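Local coordinates for protein group 3 allergen SMIPP-S Yv6023A04 (Sarcoptes scabiei type hominis, PDB 3H7O) that adopts the fold of a trypsin-like serine protease but is an inactivated scabies mite paralogue, and so probably does not cleave peptides as its relatives do, at residues 37-42 with 194-199; 41-46 with 84-89. The protein carries 3 engineered substitutions. All blocks are in the same frame, centred on the assembly; numbering follows the deposited sequence.

The two contacts illustrate how a chymotrypsin-like fold joins its two sheets and sets its catalytic positions beside that junction. In contact 1, centred about 4 Å from the centre of the chain, strand 37-40 of the closed barrel meets strand 192-197 of the other sheet. In contact 2, about 10 Å away centre to centre, the same chain runs on through Ala-41 and Ala-42 into the short helix 42-45 and meets the 84-89 loop, pairing His-43 with Asp-89 at the positions of the family's catalytic histidine and aspartate. The contacts also touch directly: Tyr-199 O lies 3.2 Å from Met-86 CE, and Thr-40 CG2 lies 4.1 Å from Val-45 CG2.

Contact 1: residues 37-42 with 194-199; sequences FVLTAA and VGVAAY
Val-196 carries this junction: both of its methyl groups press on segment 37-42, each against a different kind of surface. With CG1 anti to the backbone N (chi1 175°) and CG2 beside that N, the two branches diverge from a CB aimed at the opposite segment. CG2 goes to the side chain of Leu-39 and meets its CD2 methyl at 3.5 Å, tighter than ordinary van der Waals contact between carbons, with Leu-39 CG behind it at 3.9 Å. The two side chains cross at a slant, Val-196 CG2 lying against the branched end of Leu-39. CG1 instead rests against main chain, 3.8 Å from Thr-40 O and 4.1 Å from Ala-41 N.

Leu-39 and Val-196 both start toward the opposing segment, whereas the Thr-40 side chain starts away from it. Its OG1 is hydrogen-bonded to the carbonyl oxygen of Gly-29, on adjacent strand 26-32, which satisfies that buried hydroxyl within its own barrel. Farther along, Ala-41 adds a looser touch, its CB 4.2 Å from Ala-197 O. The closest pair of CA atoms, Thr-40 and Val-196, is 6.7 Å apart, a separation that fits strands packed through side chains rather than joined as sheet partners.

The example shows how the two halves of a chymotrypsin-like protease meet: one apolar pair meets branch to branch, while each strand makes its backbone bonds within its own sheet. Strand 37-40 pairs with Ala-31 through Leu-39 and with Leu-93 through Val-38, while 192-197 carries a classic beta bulge where Val-194 and Gly-195 face Thr-187. Leu-39 also packs on Ile-92 of strand 91-95 and on Ile-221 of helix 218-225, which places the junction between both sheets and the C-terminal helix.

Contact 2: residues 41-46 with 84-89; sequences AAHCVF and ETMEND
Asp-89 grips the start of the short helix 42-45 through the backbone N of His-43, a carboxylate-to-main-chain contact in the cleft of the chymotrypsin-like fold. The TAAHC and DIA sequence motifs put His-43 and Asp-89 at the positions of the histidine and aspartate of the serine protease catalytic triad. His-43 also touches Ala-183, which probably stands where the family motif GDSGGP has its serine.

One oxygen does most of the holding. His-43 N donates to Asp-89 OD1 at 2.8 Å, with an angle of 147° at the hydrogen, and reaches that oxygen nearly along its C-O axis. Ala-42 N lies 2.9 Å from the same oxygen, and Ala-42 CB packs alongside it at 3.5 Å. The carboxylate gets there because Asp-89 CG stands anti to the backbone N (chi1 -161°), carrying the group in toward the helix start. The bond to His-43 N thus ties the 84-89 loop to the first turn, while Ala-41 CA makes a CH...O contact with Asp-89 O at 3.6 Å.

The His-43 side chain starts toward the loop, its ring plane and the carboxylate plane 48° apart, but the ring is probably turned over in the model, which leaves the identity of its edge atoms nearest OD2 doubtful. Met-86 approaches from the same loop, its chain bent at the sulfur, as a Met-aromatic contact: SD sits 4.0 Å from the ring centroid in an oblique approach.

Asn-88 bonds to Tyr-217 OH and Phe-80 O, and Cys-44 is joined to Cys-28 by a disulfide. Ala-42 O accepts from two backbone donors, Val-45 N and, at 2.8 Å, Phe-46 N, the latter just past the weakly bonded helix.

Contact 1: residues 37-42 with 194-199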
ATOM      1  N   PHE A  37      -8.458   1.635  11.532  1.00 25.53           N
ATOM      2  CA  PHE A  37      -8.511   1.324  10.100  1.00 25.72           C
ATOM      3  C   PHE A  37      -7.163   1.369   9.386  1.00 25.39           C
ATOM      4  O   PHE A  37      -6.346   2.265   9.619  1.00 24.26           O
ATOM      5  CB  PHE A  37      -9.497   2.255   9.375  1.00 25.37           C
ATOM      6  CG  PHE A  37     -10.920   2.150   9.866  1.00 26.57           C
ATOM      7  CD1 PHE A  37     -11.753   1.126   9.419  1.00 25.05           C
ATOM      8  CD2 PHE A  37     -11.431   3.088  10.759  1.00 24.58           C
ATOM      9  CE1 PHE A  37     -13.067   1.031   9.865  1.00 27.05           C
ATOM     10  CE2 PHE A  37     -12.745   3.002  11.213  1.00 26.11           C
ATOM     11  CZ  PHE A  37     -13.566   1.970  10.765  1.00 27.22           C
ATOM     12  N   VAL A  38      -6.952   0.396   8.504  1.00 24.92           N
ATOM     13  CA  VAL A  38      -5.774   0.352   7.642  1.00 25.65           C
ATOM     14  C   VAL A  38      -6.185   0.293   6.171  1.00 26.65           C
ATOM     15  O   VAL A  38      -7.082  -0.470   5.802  1.00 27.02           O
ATOM     16  CB  VAL A  38      -4.848  -0.851   7.988  1.00 24.85           C
ATOM     17  CG1 VAL A  38      -3.817  -1.101   6.873  1.00 26.49           C
ATOM     18  CG2 VAL A  38      -4.142  -0.614   9.321  1.00 25.50           C
ATOM     19  N   LEU A  39      -5.519   1.096   5.343  1.00 26.90           N
ATOM     20  CA  LEU A  39      -5.763   1.125   3.901  1.00 28.15           C
ATOM     21  C   LEU A  39      -4.736   0.263   3.170  1.00 28.66           C
ATOM     22  O   LEU A  39      -3.530   0.418   3.371  1.00 28.73           O
ATOM     23  CB  LEU A  39      -5.709   2.566   3.376  1.00 27.61           C
ATOM     24  CG  LEU A  39      -6.209   2.853   1.952  1.00 28.30           C
ATOM     25  CD1 LEU A  39      -7.718   2.684   1.859  1.00 27.23           C
ATOM     26  CD2 LEU A  39      -5.814   4.256   1.525  1.00 28.64           C
ATOM     27  N   THR A  40      -5.220  -0.638   2.316  1.00 28.92           N
ATOM     28  CA  THR A  40      -4.341  -1.540   1.572  1.00 28.51           C
ATOM     29  C   THR A  40      -4.856  -1.771   0.145  1.00 29.05           C
ATOM     30  O   THR A  40      -5.794  -1.101  -0.301  1.00 28.95           O
ATOM     31  CB  THR A  40      -4.117  -2.884   2.346  1.00 28.94           C
ATOM     32  OG1 THR A  40      -3.080  -3.649   1.720  1.00 30.58           O
ATOM     33  CG2 THR A  40      -5.402  -3.720   2.432  1.00 27.63           C
ATOM     34  N   ALA A  41      -4.228  -2.698  -0.573  1.00 28.48           N
ATOM     35  CA  ALA A  41      -4.696  -3.083  -1.896  1.00 28.53           C
ATOM     36  C   ALA A  41      -5.758  -4.170  -1.754  1.00 27.30           C
ATOM     37  O   ALA A  41      -5.626  -5.067  -0.919  1.00 27.80           O
ATOM     38  CB  ALA A  41      -3.533  -3.566  -2.750  1.00 29.45           C
ATOM     39  N   ALA A  42      -6.808  -4.088  -2.565  1.00 26.88           N
ATOM     40  CA  ALA A  42      -7.899  -5.058  -2.504  1.00 26.80           C
ATOM     41  C   ALA A  42      -7.496  -6.487  -2.888  1.00 27.31           C
ATOM     42  O   ALA A  42      -8.003  -7.448  -2.301  1.00 27.05           O
ATOM     43  CB  ALA A  42      -9.084  -4.592  -3.342  1.00 26.32           C
ATOM     44  N   VAL A 194      -1.165   9.987  -0.848  1.00 27.76           N
ATOM     45  CA  VAL A 194      -1.673  10.314  -2.185  1.00 26.25           C
ATOM     46  C   VAL A 194      -1.934   9.073  -3.034  1.00 26.43           C
ATOM     47  O   VAL A 194      -2.749   9.107  -3.954  1.00 25.94           O
ATOM     48  CB  VAL A 194      -0.759  11.323  -2.932  1.00 26.02           C
ATOM     49  CG1 VAL A 194      -0.622  12.611  -2.117  1.00 23.60           C
ATOM     50  CG2 VAL A 194       0.612  10.723  -3.217  1.00 24.62           C
ATOM     51  N   GLY A 195      -1.255   7.976  -2.706  1.00 26.91           N
ATOM     52  CA  GLY A 195      -1.416   6.736  -3.451  1.00 27.09           C
ATOM     53  C   GLY A 195      -1.344   5.475  -2.610  1.00 28.19           C
ATOM     54  O   GLY A 195      -0.791   5.476  -1.507  1.00 27.73           O
ATOM     55  N   VAL A 196      -1.935   4.409  -3.143  1.00 27.53           N
ATOM     56  CA  VAL A 196      -1.762   3.052  -2.642  1.00 28.16           C
ATOM     57  C   VAL A 196      -1.208   2.264  -3.820  1.00 28.35           C
ATOM     58  O   VAL A 196      -1.838   2.217  -4.881  1.00 28.10           O
ATOM     59  CB  VAL A 196      -3.112   2.421  -2.197  1.00 28.58           C
ATOM     60  CG1 VAL A 196      -2.928   0.965  -1.785  1.00 29.92           C
ATOM     61  CG2 VAL A 196      -3.734   3.218  -1.055  1.00 30.99           C
ATOM     62  N   ALA A 197      -0.029   1.666  -3.650  1.00 27.40           N
ATOM     63  CA  ALA A 197       0.616   0.960  -4.756  1.00 27.83           C
ATOM     64  C   ALA A 197      -0.252  -0.164  -5.320  1.00 28.09           C
ATOM     65  O   ALA A 197      -0.837  -0.958  -4.576  1.00 28.20           O
ATOM     66  CB  ALA A 197       1.983   0.430  -4.343  1.00 27.33           C
ATOM     67  N   ALA A 198      -0.350  -0.193  -6.645  1.00 29.19           N
ATOM     68  CA  ALA A 198      -0.940  -1.311  -7.361  1.00 30.01           C
ATOM     69  C   ALA A 198       0.207  -2.179  -7.846  1.00 31.02           C
ATOM     70  O   ALA A 198       1.361  -1.736  -7.847  1.00 31.67           O
ATOM     71  CB  ALA A 198      -1.771  -0.806  -8.534  1.00 31.14           C
ATOM     72  N   TYR A 199      -0.092  -3.420  -8.223  1.00 30.52           N
ATOM     73  CA  TYR A 199       0.904  -4.277  -8.855  1.00 31.20           C
ATOM     74  C   TYR A 199       0.278  -5.185  -9.904  1.00 30.86           C
ATOM     75  O   TYR A 199      -0.685  -5.904  -9.625  1.00 31.42           O
ATOM     76  CB  TYR A 199       1.692  -5.099  -7.822  1.00 31.50           C
ATOM     77  CG  TYR A 199       2.838  -5.874  -8.439  1.00 34.21           C
ATOM     78  CD1 TYR A 199       4.087  -5.283  -8.623  1.00 34.37           C
ATOM     79  CD2 TYR A 199       2.666  -7.193  -8.860  1.00 32.78           C
ATOM     80  CE1 TYR A 199       5.138  -5.987  -9.201  1.00 35.05           C
ATOM     81  CE2 TYR A 199       3.709  -7.906  -9.434  1.00 34.55           C
ATOM     82  CZ  TYR A 199       4.939  -7.299  -9.601  1.00 35.30           C
ATOM     83  OH  TYR A 199       5.966  -8.008 -10.172  1.00 34.91           O
TER

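Contact 2: residues 41-46 with 84-89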
ATOM      1  N   ALA A  41      -4.228  -2.698  -0.573  1.00 28.48           N
ATOM      2  CA  ALA A  41      -4.696  -3.083  -1.896  1.00 28.53           C
ATOM      3  C   ALA A  41      -5.758  -4.170  -1.754  1.00 27.30           C
ATOM      4  O   ALA A  41      -5.626  -5.067  -0.919  1.00 27.80           O
ATOM      5  CB  ALA A  41      -3.533  -3.566  -2.750  1.00 29.45           C
ATOM      6  N   ALA A  42      -6.808  -4.088  -2.565  1.00 26.88           N
ATOM      7  CA  ALA A  42      -7.899  -5.058  -2.504  1.00 26.80           C
ATOM      8  C   ALA A  42      -7.496  -6.487  -2.888  1.00 27.31           C
ATOM      9  O   ALA A  42      -8.003  -7.448  -2.301  1.00 27.05           O
ATOM     10  CB  ALA A  42      -9.084  -4.592  -3.342  1.00 26.32           C
ATOM     11  N   HIS A  43      -6.590  -6.642  -3.855  1.00 27.03           N
ATOM     12  CA  HIS A  43      -6.297  -7.991  -4.357  1.00 28.77           C
ATOM     13  C   HIS A  43      -5.635  -8.915  -3.323  1.00 28.67           C
ATOM     14  O   HIS A  43      -5.746 -10.134  -3.419  1.00 28.30           O
ATOM     15  CB  HIS A  43      -5.566  -7.981  -5.715  1.00 28.62           C
ATOM     16  CG  HIS A  43      -4.130  -7.567  -5.654  1.00 29.32           C
ATOM     17  ND1 HIS A  43      -3.125  -8.419  -5.244  1.00 31.15           N
ATOM     18  CD2 HIS A  43      -3.521  -6.408  -6.001  1.00 30.21           C
ATOM     19  CE1 HIS A  43      -1.964  -7.794  -5.322  1.00 29.02           C
ATOM     20  NE2 HIS A  43      -2.175  -6.575  -5.782  1.00 31.23           N
ATOM     21  N   CYS A  44      -4.985  -8.313  -2.328  1.00 29.64           N
ATOM     22  CA  CYS A  44      -4.361  -9.043  -1.223  1.00 31.23           C
ATOM     23  C   CYS A  44      -5.377  -9.628  -0.235  1.00 29.86           C
ATOM     24  O   CYS A  44      -5.116 -10.659   0.393  1.00 30.20           O
ATOM     25  CB  CYS A  44      -3.397  -8.125  -0.459  1.00 32.78           C
ATOM     26  SG  CYS A  44      -2.115  -7.310  -1.460  1.00 38.67           S
ATOM     27  N   VAL A  45      -6.535  -8.978  -0.103  1.00 28.22           N
ATOM     28  CA  VAL A  45      -7.455  -9.272   1.003  1.00 27.20           C
ATOM     29  C   VAL A  45      -8.910  -9.583   0.624  1.00 27.96           C
ATOM     30  O   VAL A  45      -9.665 -10.088   1.456  1.00 27.88           O
ATOM     31  CB  VAL A  45      -7.441  -8.132   2.079  1.00 27.27           C
ATOM     32  CG1 VAL A  45      -6.052  -7.974   2.689  1.00 24.74           C
ATOM     33  CG2 VAL A  45      -7.933  -6.800   1.490  1.00 25.74           C
ATOM     34  N   PHE A  46      -9.298  -9.296  -0.618  1.00 28.50           N
ATOM     35  CA  PHE A  46     -10.711  -9.367  -1.022  1.00 28.89           C
ATOM     36  C   PHE A  46     -11.381 -10.719  -0.764  1.00 28.40           C
ATOM     37  O   PHE A  46     -12.578 -10.771  -0.484  1.00 28.26           O
ATOM     38  CB  PHE A  46     -10.897  -8.936  -2.485  1.00 29.46           C
ATOM     39  CG  PHE A  46     -10.581 -10.009  -3.487  1.00 29.08           C
ATOM     40  CD1 PHE A  46     -11.604 -10.701  -4.127  1.00 29.90           C
ATOM     41  CD2 PHE A  46      -9.259 -10.320  -3.801  1.00 29.35           C
ATOM     42  CE1 PHE A  46     -11.319 -11.696  -5.060  1.00 30.19           C
ATOM     43  CE2 PHE A  46      -8.961 -11.312  -4.729  1.00 30.26           C
ATOM     44  CZ  PHE A  46      -9.991 -12.001  -5.359  1.00 29.17           C
ATOM     45  N   GLU A  84     -10.914  -9.465 -12.347  1.00 31.86           N
ATOM     46  CA  GLU A  84     -10.307  -9.696 -13.664  1.00 31.93           C
ATOM     47  C   GLU A  84      -9.278  -8.631 -14.072  1.00 31.95           C
ATOM     48  O   GLU A  84      -8.239  -8.952 -14.659  1.00 32.39           O
ATOM     49  CB  GLU A  84     -11.408  -9.817 -14.730  1.00 31.83           C
ATOM     50  CG  GLU A  84     -10.929 -10.232 -16.119  1.00 32.29           C
ATOM     51  N   THR A  85      -9.566  -7.376 -13.743  1.00 30.99           N
ATOM     52  CA  THR A  85      -8.771  -6.241 -14.213  1.00 29.91           C
ATOM     53  C   THR A  85      -8.018  -5.552 -13.086  1.00 29.50           C
ATOM     54  O   THR A  85      -7.122  -4.744 -13.338  1.00 28.65           O
ATOM     55  CB  THR A  85      -9.669  -5.183 -14.875  1.00 29.76           C
ATOM     56  OG1 THR A  85     -10.704  -4.807 -13.958  1.00 30.92           O
ATOM     57  CG2 THR A  85     -10.296  -5.721 -16.151  1.00 30.25           C
ATOM     58  N   MET A  86      -8.398  -5.878 -11.849  1.00 29.57           N
ATOM     59  CA  MET A  86      -7.930  -5.188 -10.641  1.00 30.28           C
ATOM     60  C   MET A  86      -8.278  -3.694 -10.626  1.00 29.49           C
ATOM     61  O   MET A  86      -7.553  -2.879 -10.056  1.00 29.65           O
ATOM     62  CB  MET A  86      -6.441  -5.443 -10.382  1.00 31.93           C
ATOM     63  CG  MET A  86      -6.127  -6.898 -10.051  1.00 36.10           C
ATOM     64  SD  MET A  86      -4.491  -7.119  -9.338  1.00 44.27           S
ATOM     65  CE  MET A  86      -3.461  -6.856 -10.773  1.00 38.55           C
ATOM     66  N   GLU A  87      -9.402  -3.348 -11.253  1.00 28.62           N
ATOM     67  CA  GLU A  87      -9.983  -2.018 -11.131  1.00 28.18           C
ATOM     68  C   GLU A  87     -10.448  -1.840  -9.685  1.00 27.36           C
ATOM     69  O   GLU A  87     -10.963  -2.786  -9.081  1.00 28.42           O
ATOM     70  CB  GLU A  87     -11.162  -1.857 -12.097  1.00 29.42           C
ATOM     71  CG  GLU A  87     -11.496  -0.413 -12.434  1.00 32.22           C
ATOM     72  CD  GLU A  87     -12.666  -0.257 -13.406  1.00 35.57           C
ATOM     73  OE1 GLU A  87     -12.894  -1.151 -14.252  1.00 35.32           O
ATOM     74  OE2 GLU A  87     -13.357   0.781 -13.326  1.00 37.75           O
ATOM     75  N   ASN A  88     -10.251  -0.639  -9.138  1.00 26.00           N
ATOM     76  CA  ASN A  88     -10.592  -0.334  -7.737  1.00 26.33           C
ATOM     77  C   ASN A  88      -9.842  -1.236  -6.753  1.00 26.15           C
ATOM     78  O   ASN A  88     -10.441  -1.859  -5.874  1.00 26.24           O
ATOM     79  CB  ASN A  88     -12.107  -0.418  -7.500  1.00 25.76           C
ATOM     80  CG  ASN A  88     -12.894   0.491  -8.424  1.00 28.32           C
ATOM     81  OD1 ASN A  88     -12.536   1.650  -8.624  1.00 28.31           O
ATOM     82  ND2 ASN A  88     -13.970  -0.034  -8.997  1.00 25.29           N
ATOM     83  N   ASP A  89      -8.525  -1.296  -6.917  1.00 27.21           N
ATOM     84  CA  ASP A  89      -7.672  -2.169  -6.123  1.00 27.21           C
ATOM     85  C   ASP A  89      -7.290  -1.493  -4.810  1.00 27.76           C
ATOM     86  O   ASP A  89      -6.121  -1.180  -4.559  1.00 28.84           O
ATOM     87  CB  ASP A  89      -6.432  -2.555  -6.927  1.00 27.59           C
ATOM     88  CG  ASP A  89      -5.737  -3.786  -6.379  1.00 29.62           C
ATOM     89  OD1 ASP A  89      -6.198  -4.352  -5.362  1.00 29.25           O
ATOM     90  OD2 ASP A  89      -4.723  -4.186  -6.981  1.00 28.68           O
TER